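Local atomic coordinates of probable adenylyl-sulfate kinase (Aeropyrum pernix, PDB entry 2YVU), a protein that probably phosphorylates adenosine 5'-phosphosulfate at its 3' position with ATP, giving ADP and the activated sulfate 3'-phosphoadenylyl sulfate. Residues A[38-43]-A[180-185]; A[62-67]-A[94-99]; A[102-107]-A[112-117]. All coordinates share one frame; numbering follows the deposited sequence.

Interaction 1. Residues A[38-43]-A[180-185]; sequences QKEGYR and LVKAVI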
loop_
_atom_site.group_PDB
_atom_site.type_symbol
_atom_site.label_atom_id
_atom_site.label_comp_id
_atom_site.label_asym_id
_atom_site.label_seq_id
_atom_site.Cartn_x
_atom_site.Cartn_y
_atom_site.Cartn_z
ATOM N N GLN A 38 -3.447 4.976 -19.140
ATOM C CA GLN A 38 -2.723 3.740 -19.384
ATOM C C GLN A 38 -2.543 3.584 -20.890
ATOM O O GLN A 38 -1.431 3.359 -21.363
ATOM C CB GLN A 38 -3.471 2.543 -18.783
ATOM C CG GLN A 38 -3.439 2.537 -17.251
ATOM C CD GLN A 38 -4.237 1.391 -16.622
ATOM O OE1 GLN A 38 -5.209 0.904 -17.199
ATOM N NE2 GLN A 38 -3.838 0.980 -15.421
ATOM N N LYS A 39 -3.625 3.735 -21.649
ATOM C CA LYS A 39 -3.520 3.618 -23.102
ATOM C C LYS A 39 -2.458 4.563 -23.659
ATOM O O LYS A 39 -1.898 4.313 -24.718
ATOM C CB LYS A 39 -4.879 3.862 -23.756
ATOM C CG LYS A 39 -5.810 2.661 -23.633
ATOM C CD LYS A 39 -7.213 2.986 -24.137
ATOM C CE LYS A 39 -8.129 1.762 -24.108
ATOM N NZ LYS A 39 -9.510 2.083 -24.608
ATOM N N GLU A 40 -2.161 5.641 -22.940
ATOM C CA GLU A 40 -1.125 6.573 -23.381
ATOM C C GLU A 40 0.236 6.122 -22.871
ATOM O O GLU A 40 1.248 6.763 -23.133
ATOM C CB GLU A 40 -1.409 7.994 -22.886
ATOM C CG GLU A 40 -2.607 8.637 -23.549
ATOM C CD GLU A 40 -2.766 10.106 -23.187
ATOM O OE1 GLU A 40 -1.801 10.717 -22.689
ATOM O OE2 GLU A 40 -3.861 10.654 -23.422
ATOM N N GLY A 41 0.246 5.030 -22.113
ATOM C CA GLY A 41 1.498 4.488 -21.602
ATOM C C GLY A 41 1.978 4.883 -20.218
ATOM O O GLY A 41 3.110 4.592 -19.860
ATOM N N TYR A 42 1.150 5.555 -19.432
ATOM C CA TYR A 42 1.583 5.948 -18.091
ATOM C C TYR A 42 1.329 4.798 -17.129
ATOM O O TYR A 42 0.448 3.974 -17.362
ATOM C CB TYR A 42 0.794 7.160 -17.595
ATOM C CG TYR A 42 1.127 8.474 -18.269
ATOM C CD1 TYR A 42 2.271 9.182 -17.917
ATOM C CD2 TYR A 42 0.270 9.033 -19.210
ATOM C CE1 TYR A 42 2.548 10.427 -18.483
ATOM C CE2 TYR A 42 0.539 10.280 -19.789
ATOM C CZ TYR A 42 1.680 10.971 -19.414
ATOM O OH TYR A 42 1.951 12.227 -19.925
ATOM N N ARG A 43 2.101 4.749 -16.048
ATOM C CA ARG A 43 1.913 3.741 -15.010
ATOM C C ARG A 43 0.796 4.342 -14.183
ATOM O O ARG A 43 0.927 5.475 -13.713
ATOM C CB ARG A 43 3.145 3.640 -14.118
ATOM C CG ARG A 43 4.461 3.528 -14.855
ATOM C CD ARG A 43 4.861 2.092 -14.990
ATOM N NE ARG A 43 6.311 1.949 -14.904
ATOM C CZ ARG A 43 6.940 0.779 -14.903
ATOM N NH1 ARG A 43 6.234 -0.344 -14.984
ATOM N NH2 ARG A 43 8.267 0.733 -14.821
ATOM N N LEU A 180 -6.743 18.567 -16.565
ATOM C CA LEU A 180 -6.053 19.046 -15.357
ATOM C C LEU A 180 -4.858 18.113 -15.100
ATOM O O LEU A 180 -3.728 18.567 -14.884
ATOM C CB LEU A 180 -6.997 19.015 -14.132
ATOM C CG LEU A 180 -6.789 19.912 -12.887
ATOM C CD1 LEU A 180 -7.128 19.136 -11.595
ATOM C CD2 LEU A 180 -5.368 20.409 -12.812
ATOM N N VAL A 181 -5.107 16.807 -15.132
ATOM C CA VAL A 181 -4.036 15.837 -14.898
ATOM C C VAL A 181 -2.883 16.044 -15.888
ATOM O O VAL A 181 -1.722 16.124 -15.493
ATOM C CB VAL A 181 -4.555 14.378 -15.036
ATOM C CG1 VAL A 181 -3.384 13.419 -15.163
ATOM C CG2 VAL A 181 -5.389 14.000 -13.793
ATOM N N LYS A 182 -3.207 16.120 -17.177
ATOM C CA LYS A 182 -2.168 16.301 -18.188
ATOM C C LYS A 182 -1.454 17.639 -18.018
ATOM O O LYS A 182 -0.273 17.765 -18.320
ATOM C CB LYS A 182 -2.771 16.199 -19.594
ATOM C CG LYS A 182 -3.298 14.812 -19.922
ATOM C CD LYS A 182 -2.174 13.783 -20.127
ATOM C CE LYS A 182 -1.407 14.080 -21.420
ATOM N NZ LYS A 182 -0.603 12.928 -21.917
ATOM N N ALA A 183 -2.169 18.634 -17.516
ATOM C CA ALA A 183 -1.556 19.937 -17.324
ATOM C C ALA A 183 -0.538 19.867 -16.206
ATOM O O ALA A 183 0.456 20.582 -16.221
ATOM C CB ALA A 183 -2.617 20.978 -17.000
ATOM N N VAL A 184 -0.774 18.992 -15.242
ATOM C CA VAL A 184 0.128 18.873 -14.105
ATOM C C VAL A 184 1.320 17.930 -14.303
ATOM O O VAL A 184 2.437 18.246 -13.882
ATOM C CB VAL A 184 -0.659 18.427 -12.832
ATOM C CG1 VAL A 184 0.298 18.101 -11.689
ATOM C CG2 VAL A 184 -1.612 19.531 -12.397
ATOM N N ILE A 185 1.100 16.777 -14.933
ATOM C CA ILE A 185 2.184 15.823 -15.108
ATOM C C ILE A 185 3.084 16.224 -16.256
ATOM O O ILE A 185 4.039 15.522 -16.568
ATOM C CB ILE A 185 1.657 14.395 -15.363
ATOM C CG1 ILE A 185 0.845 14.358 -16.660
ATOM C CG2 ILE A 185 0.835 13.934 -14.177
ATOM C CD1 ILE A 185 0.283 13.007 -16.994
#
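Glu-40, Tyr-42, Lys-182 and Ile-185 join the ends of two helices on one side of the parallel sheet of a P-loop kinase fold: the Schellman turn that closes helix 26-39, and the last turn of the C-terminal helix 170-184. The turn is recognised by the positive phi of Gly-41 and two bonds back into the last helical turn; after it the chain heads for strand 44-48.

The polar part is centred on the ammonium group of Lys-182. NZ of Lys-182 lies 2.6 Å from OE1 of Glu-40, a salt bridge in which the carboxylate oxygen is met nearly along its C-O axis. The same NZ reaches the phenol edge in the ring plane, where its bond to OH of Tyr-42 is weak at 3.3 Å. The lysine chain gets there by folding at chi2 (-71°) and chi3 (-69°), which brings the amine across to the tyrosine, whereas the glutamate is extended beyond CG and comes from the opposite direction. The other carboxylate oxygen, OE2, is bonded to the hydroxyl of Tyr-178, one helical turn before Lys-182, so both oxygens of Glu-40 are engaged by helix 170-184.

The apolar part belongs to Ile-185, which also packs on Ile-14 and Ile-87 of the sheet. Its CG1 lies between the backbone N and the carbonyl carbon, and the extended second torsion carries CD1 over one face of the Tyr-42 ring, in a CH-pi contact 3.9 Å from CD1 of Ile-185 to the ring centroid and 30° off the normal. The methyl is displaced toward the phenol end: CD1 of Ile-185 is 3.5 Å from CZ of Tyr-42.

Interaction 2. Residues A[62-67]-A[94-99]; sequences FTREER and SPYKQA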
loop_
_atom_site.group_PDB
_atom_site.type_symbol
_atom_site.label_atom_id
_atom_site.label_comp_id
_atom_site.label_asym_id
_atom_site.label_seq_id
_atom_site.Cartn_x
_atom_site.Cartn_y
_atom_site.Cartn_z
ATOM N N PHE A 62 -16.103 0.312 11.208
ATOM C CA PHE A 62 -16.427 1.538 10.493
ATOM C C PHE A 62 -16.505 2.724 11.427
ATOM O O PHE A 62 -17.156 3.715 11.130
ATOM C CB PHE A 62 -17.738 1.378 9.722
ATOM C CG PHE A 62 -17.757 0.178 8.817
ATOM C CD1 PHE A 62 -17.969 -1.099 9.334
ATOM C CD2 PHE A 62 -17.545 0.319 7.446
ATOM C CE1 PHE A 62 -17.970 -2.217 8.501
ATOM C CE2 PHE A 62 -17.544 -0.791 6.606
ATOM C CZ PHE A 62 -17.757 -2.062 7.134
ATOM N N THR A 63 -15.829 2.618 12.562
ATOM C CA THR A 63 -15.813 3.709 13.522
ATOM C C THR A 63 -15.035 4.846 12.862
ATOM O O THR A 63 -14.225 4.613 11.961
ATOM C CB THR A 63 -15.124 3.277 14.847
ATOM O OG1 THR A 63 -13.728 3.041 14.626
ATOM C CG2 THR A 63 -15.755 1.981 15.370
ATOM N N ARG A 64 -15.278 6.075 13.295
ATOM C CA ARG A 64 -14.590 7.208 12.704
ATOM C C ARG A 64 -13.079 7.092 12.831
ATOM O O ARG A 64 -12.345 7.562 11.959
ATOM C CB ARG A 64 -15.066 8.512 13.334
ATOM C CG ARG A 64 -14.560 9.733 12.609
ATOM C CD ARG A 64 -15.277 10.994 13.038
ATOM N NE ARG A 64 -14.781 12.136 12.279
ATOM C CZ ARG A 64 -15.323 13.348 12.310
ATOM N NH1 ARG A 64 -16.388 13.574 13.069
ATOM N NH2 ARG A 64 -14.797 14.331 11.585
ATOM N N GLU A 65 -12.607 6.469 13.908
ATOM C CA GLU A 65 -11.169 6.304 14.102
ATOM C C GLU A 65 -10.644 5.173 13.215
ATOM O O GLU A 65 -9.492 5.184 12.796
ATOM C CB GLU A 65 -10.829 6.007 15.573
ATOM C CG GLU A 65 -12.020 5.708 16.475
ATOM C CD GLU A 65 -12.714 6.965 16.980
ATOM O OE1 GLU A 65 -12.027 7.822 17.579
ATOM O OE2 GLU A 65 -13.941 7.092 16.787
ATOM N N GLU A 66 -11.507 4.205 12.933
ATOM C CA GLU A 66 -11.152 3.063 12.094
ATOM C C GLU A 66 -10.976 3.552 10.651
ATOM O O GLU A 66 -10.022 3.187 9.971
ATOM C CB GLU A 66 -12.270 2.019 12.158
ATOM C CG GLU A 66 -11.903 0.650 11.618
ATOM C CD GLU A 66 -11.458 -0.306 12.708
ATOM O OE1 GLU A 66 -12.276 -0.596 13.613
ATOM O OE2 GLU A 66 -10.296 -0.768 12.658
ATOM N N ARG A 67 -11.906 4.390 10.199
ATOM C CA ARG A 67 -11.857 4.950 8.855
ATOM C C ARG A 67 -10.591 5.785 8.660
ATOM O O ARG A 67 -9.977 5.750 7.596
ATOM C CB ARG A 67 -13.093 5.817 8.596
ATOM C CG ARG A 67 -14.377 5.032 8.480
ATOM C CD ARG A 67 -15.577 5.955 8.264
ATOM N NE ARG A 67 -16.835 5.208 8.203
ATOM C CZ ARG A 67 -17.239 4.484 7.161
ATOM N NH1 ARG A 67 -16.489 4.399 6.069
ATOM N NH2 ARG A 67 -18.398 3.838 7.211
ATOM N N SER A 94 -14.564 9.427 2.084
ATOM C CA SER A 94 -13.828 10.296 2.995
ATOM C C SER A 94 -14.611 11.610 3.115
ATOM O O SER A 94 -14.174 12.657 2.646
ATOM C CB SER A 94 -12.431 10.527 2.412
ATOM O OG SER A 94 -12.490 10.897 1.033
ATOM N N PRO A 95 -15.786 11.562 3.761
ATOM C CA PRO A 95 -16.647 12.734 3.932
ATOM C C PRO A 95 -16.114 13.896 4.756
ATOM O O PRO A 95 -16.544 15.029 4.557
ATOM C CB PRO A 95 -17.922 12.136 4.533
ATOM C CG PRO A 95 -17.399 11.039 5.369
ATOM C CD PRO A 95 -16.347 10.399 4.472
ATOM N N TYR A 96 -15.164 13.626 5.643
ATOM C CA TYR A 96 -14.619 14.660 6.525
ATOM C C TYR A 96 -13.390 15.409 6.000
ATOM O O TYR A 96 -12.386 14.803 5.624
ATOM C CB TYR A 96 -14.301 14.033 7.888
ATOM C CG TYR A 96 -15.522 13.481 8.595
ATOM C CD1 TYR A 96 -16.425 14.332 9.229
ATOM C CD2 TYR A 96 -15.787 12.111 8.614
ATOM C CE1 TYR A 96 -17.565 13.839 9.870
ATOM C CE2 TYR A 96 -16.925 11.606 9.252
ATOM C CZ TYR A 96 -17.810 12.481 9.878
ATOM O OH TYR A 96 -18.938 11.997 10.510
ATOM N N LYS A 97 -13.486 16.732 5.973
ATOM C CA LYS A 97 -12.399 17.582 5.515
ATOM C C LYS A 97 -11.093 17.288 6.239
ATOM O O LYS A 97 -10.052 17.142 5.612
ATOM C CB LYS A 97 -12.763 19.063 5.714
ATOM C CG LYS A 97 -13.841 19.562 4.764
ATOM C CD LYS A 97 -14.162 21.023 4.986
ATOM C CE LYS A 97 -14.696 21.261 6.390
ATOM N NZ LYS A 97 -14.980 22.698 6.611
ATOM N N GLN A 98 -11.155 17.220 7.564
ATOM C CA GLN A 98 -9.980 16.962 8.376
ATOM C C GLN A 98 -9.283 15.700 7.916
ATOM O O GLN A 98 -8.056 15.669 7.766
ATOM C CB GLN A 98 -10.385 16.828 9.849
ATOM C CG GLN A 98 -9.245 16.455 10.822
ATOM C CD GLN A 98 -8.902 14.957 10.824
ATOM O OE1 GLN A 98 -9.791 14.098 10.820
ATOM N NE2 GLN A 98 -7.606 14.646 10.852
ATOM N N ALA A 99 -10.073 14.656 7.690
ATOM C CA ALA A 99 -9.533 13.381 7.245
ATOM C C ALA A 99 -8.838 13.547 5.900
ATOM O O ALA A 99 -7.734 13.058 5.702
ATOM C CB ALA A 99 -10.661 12.349 7.149
#
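The guanidinium of Arg-64 lies flat on the ring of Tyr-96, a cation-pi stack with the two planes 20° apart. CZ of Arg-64 is 3.4 Å from the centroid of the Tyr-96 ring and 14° off its normal, which puts the positive group over the middle of the face. Seen from the arginine, the ring is offset: CE1 of Tyr-96 sits 3.1 Å above the guanidinium plane, toward its rim. NE of Arg-64 falls on the CD2-CE2 side of the ring, and NH1 is nearest to CE1 and CZ of Tyr-96. A chain extended from CG to NE, with CG anti to the backbone N (chi1 -170°), carries the group from the first turn of its helix to the aromatic face. At the tyrosine's far end, OH is hydrogen-bonded to Asp-151.

Both residues stand at helix starts. Arg-64 directly follows the N-cap Thr-63, whose OG1 accepts from N of Glu-66 at 3.0 Å, and Tyr-96 occupies the N-cap position of helix 97-109, two residues beyond Ser-94, the probable phosphoserine intermediate. The stack thus joins the N-terminal ends of the two helices at the surface; segment 94-99 follows strand 87-91 in the chain, and its Ala-99 packs on Leu-68 and Leu-71 of helix 64-82.

Interaction 3. Residues A[102-107]-A[112-117]; sequences MVRRIV and IPFLEI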
loop_
_atom_site.group_PDB
_atom_site.type_symbol
_atom_site.label_atom_id
_atom_site.label_comp_id
_atom_site.label_asym_id
_atom_site.label_seq_id
_atom_site.Cartn_x
_atom_site.Cartn_y
_atom_site.Cartn_z
ATOM N N MET A 102 -5.551 15.449 6.224
ATOM C CA MET A 102 -4.515 14.568 6.755
ATOM C C MET A 102 -3.935 13.715 5.599
ATOM O O MET A 102 -2.730 13.478 5.523
ATOM C CB MET A 102 -5.139 13.688 7.840
ATOM C CG MET A 102 -4.230 12.636 8.413
ATOM S SD MET A 102 -4.239 11.138 7.421
ATOM C CE MET A 102 -5.781 10.349 7.982
ATOM N N VAL A 103 -4.795 13.270 4.686
ATOM C CA VAL A 103 -4.326 12.483 3.542
ATOM C C VAL A 103 -3.446 13.386 2.667
ATOM O O VAL A 103 -2.334 13.010 2.304
ATOM C CB VAL A 103 -5.495 11.954 2.703
ATOM C CG1 VAL A 103 -4.969 11.359 1.400
ATOM C CG2 VAL A 103 -6.254 10.891 3.493
ATOM N N ARG A 104 -3.943 14.584 2.356
ATOM C CA ARG A 104 -3.193 15.555 1.554
ATOM C C ARG A 104 -1.805 15.808 2.121
ATOM O O ARG A 104 -0.819 15.834 1.369
ATOM C CB ARG A 104 -3.925 16.904 1.500
ATOM C CG ARG A 104 -3.105 18.034 0.852
ATOM C CD ARG A 104 -3.846 19.413 0.854
ATOM N NE ARG A 104 -5.045 19.444 0.005
ATOM C CZ ARG A 104 -5.033 19.557 -1.326
ATOM N NH1 ARG A 104 -3.886 19.648 -1.995
ATOM N NH2 ARG A 104 -6.175 19.616 -1.996
ATOM N N ARG A 105 -1.740 16.022 3.438
ATOM C CA ARG A 105 -0.479 16.298 4.129
ATOM C C ARG A 105 0.566 15.220 3.894
ATOM O O ARG A 105 1.731 15.504 3.608
ATOM C CB ARG A 105 -0.691 16.422 5.645
ATOM C CG ARG A 105 -1.375 17.696 6.108
ATOM C CD ARG A 105 -1.053 18.012 7.588
ATOM N NE ARG A 105 -1.439 16.949 8.523
ATOM C CZ ARG A 105 -2.676 16.740 8.971
ATOM N NH1 ARG A 105 -3.673 17.525 8.579
ATOM N NH2 ARG A 105 -2.915 15.743 9.816
ATOM N N ILE A 106 0.149 13.975 4.064
ATOM C CA ILE A 106 1.048 12.858 3.877
ATOM C C ILE A 106 1.599 12.855 2.469
ATOM O O ILE A 106 2.806 12.691 2.275
ATOM C CB ILE A 106 0.330 11.542 4.189
ATOM C CG1 ILE A 106 0.111 11.461 5.708
ATOM C CG2 ILE A 106 1.122 10.359 3.630
ATOM C CD1 ILE A 106 -0.852 10.374 6.175
ATOM N N VAL A 107 0.738 13.078 1.483
ATOM C CA VAL A 107 1.197 13.083 0.080
ATOM C C VAL A 107 2.113 14.288 -0.245
ATOM O O VAL A 107 3.190 14.130 -0.857
ATOM C CB VAL A 107 -0.024 13.067 -0.894
ATOM C CG1 VAL A 107 0.430 13.182 -2.344
ATOM C CG2 VAL A 107 -0.829 11.734 -0.694
ATOM N N ILE A 112 4.771 15.416 -3.441
ATOM C CA ILE A 112 3.895 14.923 -4.499
ATOM C C ILE A 112 2.626 15.751 -4.645
ATOM O O ILE A 112 1.950 16.040 -3.662
ATOM C CB ILE A 112 3.492 13.456 -4.219
ATOM C CG1 ILE A 112 4.750 12.600 -4.154
ATOM C CG2 ILE A 112 2.544 12.939 -5.302
ATOM C CD1 ILE A 112 4.492 11.183 -3.703
ATOM N N PRO A 113 2.293 16.156 -5.881
ATOM C CA PRO A 113 1.092 16.946 -6.143
ATOM C C PRO A 113 -0.137 16.149 -5.699
ATOM O O PRO A 113 -0.235 14.956 -5.987
ATOM C CB PRO A 113 1.124 17.132 -7.653
ATOM C CG PRO A 113 2.586 17.155 -7.938
ATOM C CD PRO A 113 3.105 16.025 -7.099
ATOM N N PHE A 114 -1.058 16.801 -4.994
ATOM C CA PHE A 114 -2.265 16.129 -4.526
ATOM C C PHE A 114 -3.464 16.898 -5.059
ATOM O O PHE A 114 -3.745 18.012 -4.615
ATOM C CB PHE A 114 -2.278 16.080 -2.992
ATOM C CG PHE A 114 -3.468 15.347 -2.407
ATOM C CD1 PHE A 114 -4.632 16.035 -2.055
ATOM C CD2 PHE A 114 -3.412 13.974 -2.179
ATOM C CE1 PHE A 114 -5.714 15.368 -1.476
ATOM C CE2 PHE A 114 -4.491 13.288 -1.601
ATOM C CZ PHE A 114 -5.644 13.983 -1.246
ATOM N N LEU A 115 -4.168 16.301 -6.015
ATOM C CA LEU A 115 -5.325 16.954 -6.620
ATOM C C LEU A 115 -6.644 16.477 -6.029
ATOM O O LEU A 115 -7.096 15.365 -6.305
ATOM C CB LEU A 115 -5.341 16.713 -8.137
ATOM C CG LEU A 115 -4.053 17.097 -8.861
ATOM C CD1 LEU A 115 -4.107 16.690 -10.328
ATOM C CD2 LEU A 115 -3.853 18.580 -8.711
ATOM N N GLU A 116 -7.263 17.324 -5.221
ATOM C CA GLU A 116 -8.535 16.992 -4.600
ATOM C C GLU A 116 -9.650 17.360 -5.579
ATOM O O GLU A 116 -9.900 18.536 -5.865
ATOM C CB GLU A 116 -8.675 17.748 -3.287
ATOM C CG GLU A 116 -9.940 17.455 -2.509
ATOM C CD GLU A 116 -9.830 17.937 -1.068
ATOM O OE1 GLU A 116 -8.991 18.811 -0.796
ATOM O OE2 GLU A 116 -10.577 17.446 -0.205
ATOM N N ILE A 117 -10.299 16.331 -6.101
ATOM C CA ILE A 117 -11.360 16.481 -7.089
ATOM C C ILE A 117 -12.731 16.253 -6.473
ATOM O O ILE A 117 -13.059 15.141 -6.026
ATOM C CB ILE A 117 -11.174 15.451 -8.224
ATOM C CG1 ILE A 117 -9.722 15.496 -8.711
ATOM C CG2 ILE A 117 -12.254 15.651 -9.314
ATOM C CD1 ILE A 117 -9.258 16.864 -9.279
HETATM O O HOH W 1 -7.491 18.568 1.546
#
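The ring of Phe-114 has the backbone of Arg-104 over one face, and the guanidinium of Arg-104 in turn has the rim of that ring over one of its own. CA of Arg-104 is 3.8 Å from the Phe-114 centroid and only 4° off the normal, a CH-pi contact with CB alongside. The arginine chain then bends at its third torsion round the rim, so that CD1 of Phe-114 lies 3.6 Å above the guanidinium, over its centre, and NH2 of Arg-104 comes to the edge of the Phe-114 ring, in its plane. Because the two planes are 76° apart, this is no parallel stack. At the edge of the guanidinium, in its plane, are OE1 of Glu-116 and a water.

NH2 of Arg-104 forms a salt bridge with OE1 of Glu-116 at 3.2 Å, a fairly straight bond (160°) that meets the carboxylate on its anti side. The water accepts from NE of Arg-104 and donates to the same OE1, giving that oxygen two partners here. Glu-116 OE2 is taken by Arg-100, and Arg-104 NH1 by Glu-108; the further bond from NH1 to O of Phe-114 is weak. The two arginines would probably favour the ionised carboxylate of Glu-116.

Helix 97-109 and strand 114-120 form the helix-to-strand half of a beta-alpha-beta crossover, packed as in the parallel sheets of P-loop kinases: the axes of 102-107 and 114-117 come within 9.2 Å and point nearly antiparallel. Strand 14-19, which leads into the P-loop, pairs with this strand, and its Trp-17 meets the Phe-114 ring.

Apolar packing continues beside the ring. CG1 of Val-103 approaches CE2 of Phe-114, while Val-107 divides its methyls, CG2 going to Phe-114 and CG1 to Ile-112. Where the chain turns back, N of Ile-112 donates to O of Val-107 at 3.3 Å.

Overall arrangement
Interactions 1 and 2 lie on opposite sides of the chain's centre, about 29 Å between centres; the centre of interaction 3 is about 17 Å and 16 Å from theirs. Along the sequence, interaction 1 brackets the other two, and interaction 2 closes before interaction 3 opens. Those two share helix 97-109, one at its start and one in its body. Interactions 1 and 3 meet where helix 170-184 packs on strand 114-120, in the alpha-beta-alpha sandwich of P-loop kinases: Leu-115 and Ile-117 face helix 170-184, Phe-114 and Glu-116 helix 97-109. Interaction 2 holds Ser-94, the probable phosphoserine site, while interaction 1 lies away from the probable active-site residues.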